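Local coordinates for protein catechol 2,3-dioxygenase (Pseudomonas sp. KL28, PDB 3HPY) that probably uses an active-site iron ion and molecular oxygen to cleave the aromatic ring of catechols next to the hydroxyl pair, in the breakdown of aromatic hydrocarbons, at residues Q166-R180 against D189-I203. Sequence-based numbering, arbitrary orientation.
Sequences QKIFTEVLGFYLVER and DMGIWLSCSHKVHDI. With MCT (4-methylcatechol), chain J.
Tyr176 and Ser195 pair through both backbone amides, Tyr176 N giving to Ser195 O and Ser195 N to Tyr176 O, and two further backbone bonds continue the antiparallel pairing: Val178 N to Trp193 O (2.9 Å) and Trp193 N to Glu179 O (2.9 Å). Val178 and Glu179 thus both face Trp193, a classic beta bulge. Beyond the strand end, the Tyr176 hydroxyl donates to Ser197 O at 3.0 Å; it lies in the plane of that carbonyl, and the oxygen in turn sits at the edge of the tyrosine ring. The loop it reaches is gathered round Asp202, whose OD2 accepts from Cys196 N (3.0 Å, nearly straight at 174°) and, on its syn lone pair, from Ser197 OG.

Phe175 is sandwiched. Cys196 CB lies over one ring face, 3.5 Å from the centroid, while Phe169 CD2 points at the centre of the opposite face, the edge of its ring turned to Phe175. Leu194 CD1 meets Phe169 CB at 3.5 Å, joining helix 166-171 to the sheet. On the sheet face of Tyr176 and Ser195, Val178 has CG1 anti to the backbone N (chi1 -178°), which turns CG2 onto Ser195 CB (3.5 Å), a tight fit.

Trp193 CZ2 approaches the methyl carbon C of 4-methylcatechol (3.6 Å), and His201 NE2 makes a weak hydrogen bond to its O4. This bulged beta hairpin, backed by its helix, belongs to the glyoxalase-like domain of an extradiol dioxygenase; Trp193 from the hairpin and His201 from the loop that follows it line part of the substrate pocket beside the iron.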
loop_
_atom_site.group_PDB
_atom_site.type_symbol
_atom_site.label_atom_id
_atom_site.label_comp_id
_atom_site.label_asym_id
_atom_site.label_seq_id
_atom_site.Cartn_x
_atom_site.Cartn_y
_atom_site.Cartn_z
ATOM N N GLN C 166 -34.856 5.891 10.364
ATOM C CA GLN C 166 -34.049 7.076 10.148
ATOM C C GLN C 166 -34.458 8.188 11.121
ATOM O O GLN C 166 -33.605 8.763 11.806
ATOM C CB GLN C 166 -34.186 7.546 8.696
ATOM C CG GLN C 166 -33.581 8.918 8.428
ATOM C CD GLN C 166 -33.409 9.225 6.950
ATOM O OE1 GLN C 166 -34.183 8.764 6.106
ATOM N NE2 GLN C 166 -32.397 10.027 6.631
ATOM N N LYS C 167 -35.757 8.471 11.193
ATOM C CA LYS C 167 -36.276 9.514 12.072
ATOM C C LYS C 167 -35.774 9.364 13.499
ATOM O O LYS C 167 -35.324 10.331 14.112
ATOM C CB LYS C 167 -37.811 9.505 12.086
ATOM C CG LYS C 167 -38.467 9.797 10.748
ATOM C CD LYS C 167 -39.995 9.972 10.877
ATOM C CE LYS C 167 -40.760 8.641 11.008
ATOM N NZ LYS C 167 -40.628 7.974 12.346
ATOM N N ILE C 168 -35.857 8.153 14.035
ATOM C CA ILE C 168 -35.412 7.918 15.401
ATOM C C ILE C 168 -33.921 8.199 15.523
ATOM O O ILE C 168 -33.472 8.831 16.488
ATOM C CB ILE C 168 -35.675 6.472 15.831
ATOM C CG1 ILE C 168 -37.165 6.159 15.705
ATOM C CG2 ILE C 168 -35.210 6.262 17.262
ATOM C CD1 ILE C 168 -37.484 4.700 15.853
ATOM N N PHE C 169 -33.148 7.724 14.550
ATOM C CA PHE C 169 -31.714 7.959 14.587
ATOM C C PHE C 169 -31.322 9.420 14.429
ATOM O O PHE C 169 -30.485 9.910 15.189
ATOM C CB PHE C 169 -30.990 7.112 13.532
ATOM C CG PHE C 169 -30.672 5.727 14.003
ATOM C CD1 PHE C 169 -31.615 4.709 13.910
ATOM C CD2 PHE C 169 -29.453 5.459 14.618
ATOM C CE1 PHE C 169 -31.350 3.441 14.430
ATOM C CE2 PHE C 169 -29.175 4.194 15.143
ATOM C CZ PHE C 169 -30.124 3.182 15.051
ATOM N N THR C 170 -31.917 10.115 13.460
ATOM C CA THR C 170 -31.568 11.514 13.222
ATOM C C THR C 170 -32.305 12.529 14.093
ATOM O O THR C 170 -31.798 13.628 14.325
ATOM C CB THR C 170 -31.765 11.930 11.725
ATOM O OG1 THR C 170 -33.165 12.010 11.417
ATOM C CG2 THR C 170 -31.090 10.931 10.797
ATOM N N GLU C 171 -33.491 12.186 14.579
ATOM C CA GLU C 171 -34.222 13.127 15.413
ATOM C C GLU C 171 -34.105 12.820 16.902
ATOM O O GLU C 171 -34.380 13.680 17.732
ATOM C CB GLU C 171 -35.688 13.181 14.995
ATOM C CG GLU C 171 -35.876 13.624 13.558
ATOM C CD GLU C 171 -37.303 14.032 13.240
ATOM O OE1 GLU C 171 -38.245 13.306 13.630
ATOM O OE2 GLU C 171 -37.480 15.080 12.585
ATOM N N VAL C 172 -33.668 11.610 17.239
ATOM C CA VAL C 172 -33.538 11.231 18.640
ATOM C C VAL C 172 -32.119 10.859 19.096
ATOM O O VAL C 172 -31.664 11.327 20.139
ATOM C CB VAL C 172 -34.483 10.058 18.976
ATOM C CG1 VAL C 172 -34.465 9.783 20.470
ATOM C CG2 VAL C 172 -35.890 10.382 18.513
ATOM N N LEU C 173 -31.429 10.024 18.322
ATOM C CA LEU C 173 -30.077 9.578 18.670
ATOM C C LEU C 173 -28.926 10.476 18.214
ATOM O O LEU C 173 -27.754 10.131 18.392
ATOM C CB LEU C 173 -29.827 8.162 18.135
ATOM C CG LEU C 173 -30.592 6.996 18.780
ATOM C CD1 LEU C 173 -30.604 7.177 20.293
ATOM C CD2 LEU C 173 -32.003 6.936 18.259
ATOM N N GLY C 174 -29.253 11.612 17.615
ATOM C CA GLY C 174 -28.218 12.523 17.165
ATOM C C GLY C 174 -27.420 12.037 15.967
ATOM O O GLY C 174 -26.255 12.401 15.805
ATOM N N PHE C 175 -28.030 11.208 15.127
ATOM C CA PHE C 175 -27.344 10.729 13.935
ATOM C C PHE C 175 -27.701 11.638 12.771
ATOM O O PHE C 175 -28.546 12.532 12.906
ATOM C CB PHE C 175 -27.753 9.297 13.603
ATOM C CG PHE C 175 -27.120 8.267 14.483
ATOM C CD1 PHE C 175 -27.353 8.258 15.857
ATOM C CD2 PHE C 175 -26.293 7.298 13.937
ATOM C CE1 PHE C 175 -26.766 7.290 16.672
ATOM C CE2 PHE C 175 -25.700 6.325 14.734
ATOM C CZ PHE C 175 -25.933 6.314 16.106
ATOM N N TYR C 176 -27.034 11.434 11.641
ATOM C CA TYR C 176 -27.298 12.226 10.447
ATOM C C TYR C 176 -26.974 11.407 9.214
ATOM O O TYR C 176 -26.079 10.570 9.243
ATOM C CB TYR C 176 -26.485 13.521 10.453
ATOM C CG TYR C 176 -24.989 13.372 10.255
ATOM C CD1 TYR C 176 -24.395 13.643 9.017
ATOM C CD2 TYR C 176 -24.162 13.018 11.320
ATOM C CE1 TYR C 176 -23.011 13.572 8.852
ATOM C CE2 TYR C 176 -22.780 12.944 11.168
ATOM C CZ TYR C 176 -22.211 13.223 9.936
ATOM O OH TYR C 176 -20.845 13.159 9.791
ATOM N N LEU C 177 -27.715 11.654 8.137
ATOM C CA LEU C 177 -27.541 10.929 6.882
ATOM C C LEU C 177 -26.256 11.291 6.163
ATOM O O LEU C 177 -26.020 12.459 5.843
ATOM C CB LEU C 177 -28.712 11.213 5.936
ATOM C CG LEU C 177 -29.450 10.011 5.341
ATOM C CD1 LEU C 177 -30.413 10.482 4.257
ATOM C CD2 LEU C 177 -28.462 9.028 4.774
ATOM N N VAL C 178 -25.423 10.290 5.890
ATOM C CA VAL C 178 -24.191 10.556 5.175
ATOM C C VAL C 178 -24.450 10.205 3.721
ATOM O O VAL C 178 -24.112 10.967 2.819
ATOM C CB VAL C 178 -23.012 9.718 5.715
ATOM C CG1 VAL C 178 -21.760 10.077 4.960
ATOM C CG2 VAL C 178 -22.824 9.967 7.216
ATOM N N GLU C 179 -25.068 9.052 3.492
ATOM C CA GLU C 179 -25.382 8.632 2.132
ATOM C C GLU C 179 -26.666 7.817 2.043
ATOM O O GLU C 179 -27.077 7.165 3.010
ATOM C CB GLU C 179 -24.239 7.807 1.538
ATOM C CG GLU C 179 -23.085 8.610 0.989
ATOM C CD GLU C 179 -22.186 7.757 0.109
ATOM O OE1 GLU C 179 -22.727 7.067 -0.781
ATOM O OE2 GLU C 179 -20.951 7.778 0.301
ATOM N N ARG C 180 -27.289 7.845 0.871
ATOM C CA ARG C 180 -28.512 7.089 0.669
ATOM C C ARG C 180 -28.669 6.550 -0.740
ATOM O O ARG C 180 -28.173 7.121 -1.718
ATOM C CB ARG C 180 -29.732 7.945 1.012
ATOM C CG ARG C 180 -29.918 9.155 0.123
ATOM C CD ARG C 180 -30.934 10.118 0.729
ATOM N NE ARG C 180 -30.760 11.456 0.184
ATOM C CZ ARG C 180 -31.305 12.556 0.689
ATOM N NH1 ARG C 180 -32.081 12.492 1.768
ATOM N NH2 ARG C 180 -31.058 13.727 0.115
ATOM N N ASP C 189 -35.927 6.501 0.616
ATOM C CA ASP C 189 -34.639 5.846 0.754
ATOM C C ASP C 189 -34.743 4.341 0.930
ATOM O O ASP C 189 -35.396 3.839 1.847
ATOM C CB ASP C 189 -33.840 6.449 1.908
ATOM C CG ASP C 189 -33.740 7.953 1.819
ATOM O OD1 ASP C 189 -33.525 8.473 0.703
ATOM O OD2 ASP C 189 -33.868 8.610 2.873
ATOM N N MET C 190 -34.079 3.641 0.017
ATOM C CA MET C 190 -34.019 2.188 -0.019
ATOM C C MET C 190 -32.904 1.700 0.897
ATOM O O MET C 190 -32.957 0.592 1.444
ATOM C CB MET C 190 -33.724 1.735 -1.446
ATOM C CG MET C 190 -33.570 0.240 -1.594
ATOM S SD MET C 190 -33.424 -0.292 -3.309
ATOM C CE MET C 190 -31.634 -0.298 -3.518
ATOM N N GLY C 191 -31.888 2.550 1.029
ATOM C CA GLY C 191 -30.731 2.262 1.856
ATOM C C GLY C 191 -30.283 3.558 2.500
ATOM O O GLY C 191 -30.304 4.621 1.883
ATOM N N ILE C 192 -29.827 3.460 3.736
ATOM C CA ILE C 192 -29.448 4.638 4.481
ATOM C C ILE C 192 -28.176 4.396 5.313
ATOM O O ILE C 192 -28.062 3.376 6.001
ATOM C CB ILE C 192 -30.707 5.022 5.323
ATOM C CG1 ILE C 192 -31.649 5.866 4.461
ATOM C CG2 ILE C 192 -30.342 5.680 6.608
ATOM C CD1 ILE C 192 -32.968 6.190 5.129
ATOM N N TRP C 193 -27.212 5.318 5.210
ATOM C CA TRP C 193 -25.937 5.232 5.948
ATOM C C TRP C 193 -25.828 6.362 6.976
ATOM O O TRP C 193 -25.592 7.517 6.626
ATOM C CB TRP C 193 -24.753 5.295 4.972
ATOM C CG TRP C 193 -24.581 4.026 4.209
ATOM C CD1 TRP C 193 -23.669 3.033 4.454
ATOM C CD2 TRP C 193 -25.422 3.548 3.160
ATOM N NE1 TRP C 193 -23.902 1.961 3.629
ATOM C CE2 TRP C 193 -24.974 2.248 2.824
ATOM C CE3 TRP C 193 -26.523 4.085 2.476
ATOM C CZ2 TRP C 193 -25.588 1.478 1.826
ATOM C CZ3 TRP C 193 -27.134 3.320 1.486
ATOM C CH2 TRP C 193 -26.665 2.029 1.174
ATOM N N LEU C 194 -25.964 6.015 8.252
ATOM C CA LEU C 194 -25.942 7.013 9.314
ATOM C C LEU C 194 -24.645 7.129 10.132
ATOM O O LEU C 194 -23.983 6.130 10.419
ATOM C CB LEU C 194 -27.114 6.736 10.266
ATOM C CG LEU C 194 -28.491 6.486 9.636
ATOM C CD1 LEU C 194 -29.401 5.834 10.671
ATOM C CD2 LEU C 194 -29.089 7.791 9.118
ATOM N N SER C 195 -24.306 8.354 10.527
ATOM C CA SER C 195 -23.119 8.603 11.342
ATOM C C SER C 195 -23.509 9.381 12.596
ATOM O O SER C 195 -24.439 10.178 12.574
ATOM C CB SER C 195 -22.078 9.407 10.542
ATOM O OG SER C 195 -20.950 9.784 11.332
ATOM N N CYS C 196 -22.809 9.122 13.695
ATOM C CA CYS C 196 -23.034 9.841 14.947
ATOM C C CYS C 196 -21.670 10.392 15.332
ATOM O O CYS C 196 -21.370 10.590 16.511
ATOM C CB CYS C 196 -23.545 8.891 16.039
ATOM S SG CYS C 196 -22.464 7.489 16.434
ATOM N N SER C 197 -20.855 10.644 14.310
ATOM C CA SER C 197 -19.478 11.102 14.486
ATOM C C SER C 197 -18.996 11.674 13.147
ATOM O O SER C 197 -19.801 12.224 12.398
ATOM C CB SER C 197 -18.620 9.894 14.865
ATOM O OG SER C 197 -18.644 8.925 13.817
ATOM N N HIS C 198 -17.698 11.588 12.847
ATOM C CA HIS C 198 -17.242 12.054 11.537
ATOM C C HIS C 198 -16.784 10.882 10.656
ATOM O O HIS C 198 -16.009 11.047 9.706
ATOM C CB HIS C 198 -16.157 13.155 11.619
ATOM C CG HIS C 198 -14.901 12.750 12.322
ATOM N ND1 HIS C 198 -14.615 13.140 13.613
ATOM C CD2 HIS C 198 -13.855 11.991 11.920
ATOM C CE1 HIS C 198 -13.449 12.638 13.978
ATOM N NE2 HIS C 198 -12.967 11.934 12.969
ATOM N N LYS C 199 -17.287 9.692 10.975
ATOM C CA LYS C 199 -16.997 8.493 10.189
ATOM C C LYS C 199 -18.071 8.457 9.090
ATOM O O LYS C 199 -19.144 9.043 9.252
ATOM C CB LYS C 199 -17.114 7.226 11.052
ATOM C CG LYS C 199 -16.055 7.063 12.131
ATOM C CD LYS C 199 -16.435 5.999 13.159
ATOM C CE LYS C 199 -16.681 4.643 12.516
ATOM N NZ LYS C 199 -17.254 3.657 13.462
ATOM N N VAL C 200 -17.787 7.784 7.977
ATOM C CA VAL C 200 -18.753 7.675 6.880
ATOM C C VAL C 200 -20.075 7.090 7.380
ATOM O O VAL C 200 -21.138 7.415 6.859
ATOM C CB VAL C 200 -18.208 6.813 5.722
ATOM C CG1 VAL C 200 -17.452 7.685 4.745
ATOM C CG2 VAL C 200 -17.301 5.717 6.264
ATOM N N HIS C 201 -20.001 6.214 8.378
ATOM C CA HIS C 201 -21.199 5.648 9.002
ATOM C C HIS C 201 -20.899 4.731 10.180
ATOM O O HIS C 201 -19.901 4.001 10.199
ATOM C CB HIS C 201 -22.060 4.898 7.989
ATOM C CG HIS C 201 -21.437 3.637 7.482
ATOM N ND1 HIS C 201 -20.106 3.559 7.136
ATOM C CD2 HIS C 201 -21.970 2.422 7.217
ATOM C CE1 HIS C 201 -19.845 2.349 6.677
ATOM N NE2 HIS C 201 -20.959 1.639 6.714
ATOM N N ASP C 202 -21.774 4.783 11.173
ATOM C CA ASP C 202 -21.633 3.941 12.344
ATOM C C ASP C 202 -22.636 2.800 12.230
ATOM O O ASP C 202 -22.508 1.774 12.898
ATOM C CB ASP C 202 -21.872 4.770 13.605
ATOM C CG ASP C 202 -20.724 5.729 13.883
ATOM O OD1 ASP C 202 -19.706 5.292 14.462
ATOM O OD2 ASP C 202 -20.837 6.911 13.491
ATOM N N ILE C 203 -23.622 2.983 11.355
ATOM C CA ILE C 203 -24.650 1.977 11.140
ATOM C C ILE C 203 -25.425 2.281 9.860
ATOM O O ILE C 203 -25.532 3.445 9.448
ATOM C CB ILE C 203 -25.625 1.919 12.351
ATOM C CG1 ILE C 203 -26.512 0.674 12.261
ATOM C CG2 ILE C 203 -26.474 3.184 12.396
ATOM C CD1 ILE C 203 -27.268 0.367 13.559
HETATM C C1 MCT J . -22.148 -0.562 1.529
HETATM C C2 MCT J . -22.275 -1.640 2.421
HETATM C C3 MCT J . -21.441 -1.693 3.562
HETATM O O3 MCT J . -21.555 -2.719 4.410
HETATM C C4 MCT J . -20.487 -0.670 3.817
HETATM O O4 MCT J . -19.693 -0.743 4.922
HETATM C C5 MCT J . -20.361 0.421 2.914
HETATM C C6 MCT J . -21.201 0.465 1.772
HETATM C C MCT J . -23.021 -0.499 0.317
#